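PDB 4FMJ: VP1 from Merkel cell polyomavirus, which builds the icosahedral viral capsid as 72 units of five disulfide-linked copies, and probably helps attach the virus to host cells. Local coordinates for residues M134-G139 and F252-D257. Sequence-based numbering, arbitrary orientation.
Sequences MFAIGG and FISCAD
Phe135, Ile137, Ile253 and Cys255 share one face of an antiparallel strand pair in the beta-sandwich (jelly-roll) core of VP1, a buried place where strand 131-138 runs beside strand 250-263. Phe135, Ile137 and Ile253 stand on this face as bumps. The two isoleucines rise flank to flank, both directed to the same side of the sheet, and meet where Ile137 CD1 rests 4.0 Å from Ile253 CG1. Leu26 of strand 11-28 and Phe278 of strand 269-287 pack on Ile253, whose branched, wholly apolar side chain suits that interior. Two residues along, the strands draw in to 4.1 Å between the CA atoms of Phe135 and Cys255. At this non-hydrogen-bonded pair Cys255 CB fills the close approach, and a small residue suits it; its side chain also touches Arg276 and Phe278. With chi1 at 74°, the Phe135 ring swings away from the partner strand, to meet the ring of Tyr213 on the next strand, so that only CB packs against Cys255.

The other face carries Met134, Ala136, Ser254, Ala256 and Phe252. Ala136 and Ser254 set two small knobs together, their CB atoms 4.2 Å apart, while Met134 bends at chi2 and chi3: its CG sits 3.9 Å from the methyl CB of Ala256 and its SD reaches over the backbone at Cys255. A flexible thioether can follow the low ground these small residues make. At the far end Gly138 adds no side chain of its own, and the ring of Phe252 has an edge near Gly138 O.

Three hydrogen-bonded pairs tie the strands. The bond from Ser254 N to Ala136 O is nearly straight at 174°, and a water 2.6 Å from Ser254 OG also donates weakly to Ala136 O and Phe252 O.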
ATOM      1  N   MET B 134       5.215  17.821  -4.011  1.00 31.07           N
ATOM      2  CA  MET B 134       5.042  18.715  -2.862  1.00 32.25           C
ATOM      3  C   MET B 134       4.163  19.916  -3.200  1.00 32.55           C
ATOM      4  O   MET B 134       4.051  20.313  -4.368  1.00 32.37           O
ATOM      5  CB  MET B 134       6.391  19.175  -2.280  1.00 32.11           C
ATOM      6  CG  MET B 134       7.023  20.410  -2.934  1.00 39.42           C
ATOM      7  SD  MET B 134       6.700  22.015  -2.132  1.00 48.15           S
ATOM      8  CE  MET B 134       7.416  21.699  -0.529  1.00 39.62           C
ATOM      9  N   PHE B 135       3.516  20.459  -2.170  1.00 32.07           N
ATOM     10  CA  PHE B 135       2.904  21.779  -2.247  1.00 31.47           C
ATOM     11  C   PHE B 135       2.958  22.466  -0.889  1.00 30.66           C
ATOM     12  O   PHE B 135       3.001  21.804   0.161  1.00 31.28           O
ATOM     13  CB  PHE B 135       1.472  21.722  -2.807  1.00 31.74           C
ATOM     14  CG  PHE B 135       0.445  21.163  -1.847  1.00 34.75           C
ATOM     15  CD1 PHE B 135       0.209  19.795  -1.776  1.00 34.21           C
ATOM     16  CD2 PHE B 135      -0.314  22.018  -1.038  1.00 36.16           C
ATOM     17  CE1 PHE B 135      -0.747  19.281  -0.898  1.00 35.99           C
ATOM     18  CE2 PHE B 135      -1.276  21.514  -0.157  1.00 34.22           C
ATOM     19  CZ  PHE B 135      -1.493  20.146  -0.085  1.00 36.67           C
ATOM     20  N   ALA B 136       2.972  23.795  -0.924  1.00 29.75           N
ATOM     21  CA  ALA B 136       2.926  24.605   0.283  1.00 29.79           C
ATOM     22  C   ALA B 136       2.035  25.838   0.119  1.00 30.60           C
ATOM     23  O   ALA B 136       1.962  26.436  -0.967  1.00 30.61           O
ATOM     24  CB  ALA B 136       4.326  25.014   0.699  1.00 29.01           C
ATOM     25  N   ILE B 137       1.354  26.189   1.211  1.00 31.19           N
ATOM     26  CA  ILE B 137       0.568  27.422   1.334  1.00 31.23           C
ATOM     27  C   ILE B 137       1.091  28.197   2.549  1.00 31.92           C
ATOM     28  O   ILE B 137       1.179  27.643   3.653  1.00 31.66           O
ATOM     29  CB  ILE B 137      -0.944  27.121   1.544  1.00 30.88           C
ATOM     30  CG1 ILE B 137      -1.478  26.105   0.513  1.00 30.14           C
ATOM     31  CG2 ILE B 137      -1.763  28.414   1.572  1.00 29.91           C
ATOM     32  CD1 ILE B 137      -1.651  26.637  -0.918  1.00 30.79           C
ATOM     33  N   GLY B 138       1.445  29.462   2.347  1.00 32.32           N
ATOM     34  CA  GLY B 138       1.996  30.281   3.430  1.00 34.69           C
ATOM     35  C   GLY B 138       1.706  31.772   3.370  1.00 35.62           C
ATOM     36  O   GLY B 138       1.259  32.293   2.349  1.00 35.29           O
ATOM     37  N   GLY B 139       1.966  32.455   4.480  1.00 37.29           N
ATOM     38  CA  GLY B 139       1.760  33.902   4.575  1.00 40.32           C
ATOM     39  C   GLY B 139       3.011  34.696   4.242  1.00 42.46           C
ATOM     40  O   GLY B 139       3.033  35.927   4.376  1.00 44.03           O
ATOM     41  N   PHE B 252       1.484  33.203  -0.552  1.00 36.79           N
ATOM     42  CA  PHE B 252       2.494  32.462  -1.290  1.00 38.06           C
ATOM     43  C   PHE B 252       2.095  31.007  -1.516  1.00 37.50           C
ATOM     44  O   PHE B 252       1.708  30.292  -0.594  1.00 37.16           O
ATOM     45  CB  PHE B 252       3.849  32.549  -0.590  1.00 38.30           C
ATOM     46  CG  PHE B 252       4.479  33.904  -0.675  1.00 41.66           C
ATOM     47  CD1 PHE B 252       4.139  34.907   0.238  1.00 41.13           C
ATOM     48  CD2 PHE B 252       5.405  34.192  -1.674  1.00 42.87           C
ATOM     49  CE1 PHE B 252       4.723  36.171   0.163  1.00 40.58           C
ATOM     50  CE2 PHE B 252       5.992  35.461  -1.764  1.00 42.75           C
ATOM     51  CZ  PHE B 252       5.648  36.450  -0.842  1.00 43.42           C
ATOM     52  N   ILE B 253       2.203  30.580  -2.763  1.00 37.84           N
ATOM     53  CA  ILE B 253       1.843  29.237  -3.153  1.00 36.50           C
ATOM     54  C   ILE B 253       3.045  28.605  -3.849  1.00 36.27           C
ATOM     55  O   ILE B 253       3.596  29.186  -4.775  1.00 36.44           O
ATOM     56  CB  ILE B 253       0.596  29.271  -4.044  1.00 36.90           C
ATOM     57  CG1 ILE B 253      -0.599  29.747  -3.214  1.00 37.67           C
ATOM     58  CG2 ILE B 253       0.294  27.908  -4.604  1.00 35.04           C
ATOM     59  CD1 ILE B 253      -1.581  30.587  -3.976  1.00 41.12           C
ATOM     60  N   SER B 254       3.456  27.431  -3.364  1.00 35.34           N
ATOM     61  CA  SER B 254       4.607  26.695  -3.900  1.00 34.21           C
ATOM     62  C   SER B 254       4.246  25.242  -4.236  1.00 33.81           C
ATOM     63  O   SER B 254       3.368  24.651  -3.590  1.00 33.28           O
ATOM     64  CB  SER B 254       5.742  26.690  -2.874  1.00 34.02           C
ATOM     65  OG  SER B 254       5.819  27.915  -2.173  1.00 36.05           O
ATOM     66  N   CYS B 255       4.931  24.662  -5.228  1.00 33.13           N
ATOM     67  CA  CYS B 255       4.767  23.239  -5.561  1.00 30.80           C
ATOM     68  C   CYS B 255       5.875  22.679  -6.451  1.00 31.23           C
ATOM     69  O   CYS B 255       6.777  23.392  -6.894  1.00 32.52           O
ATOM     70  CB  CYS B 255       3.414  22.978  -6.228  1.00 30.49           C
ATOM     71  SG  CYS B 255       3.220  23.761  -7.865  1.00 34.29           S
ATOM     72  N   ALA B 256       5.767  21.381  -6.707  1.00 30.25           N
ATOM     73  CA  ALA B 256       6.700  20.604  -7.501  1.00 30.10           C
ATOM     74  C   ALA B 256       6.007  19.268  -7.739  1.00 29.79           C
ATOM     75  O   ALA B 256       5.495  18.648  -6.790  1.00 28.35           O
ATOM     76  CB  ALA B 256       8.010  20.395  -6.743  1.00 29.66           C
ATOM     77  N   ASP B 257       5.955  18.842  -9.001  1.00 30.00           N
ATOM     78  CA  ASP B 257       5.302  17.571  -9.357  1.00 29.15           C
ATOM     79  C   ASP B 257       6.017  16.866 -10.504  1.00 28.66           C
ATOM     80  O   ASP B 257       5.640  17.010 -11.675  1.00 30.68           O
ATOM     81  CB  ASP B 257       3.819  17.793  -9.686  1.00 28.56           C
ATOM     82  CG  ASP B 257       3.008  18.233  -8.476  1.00 32.92           C
ATOM     83  OD1 ASP B 257       2.594  17.359  -7.677  1.00 32.64           O
ATOM     84  OD2 ASP B 257       2.779  19.460  -8.326  1.00 33.95           O
TER
HETATM   85  O   HOH W   1       3.875  28.692  -0.698  1.00 37.60           O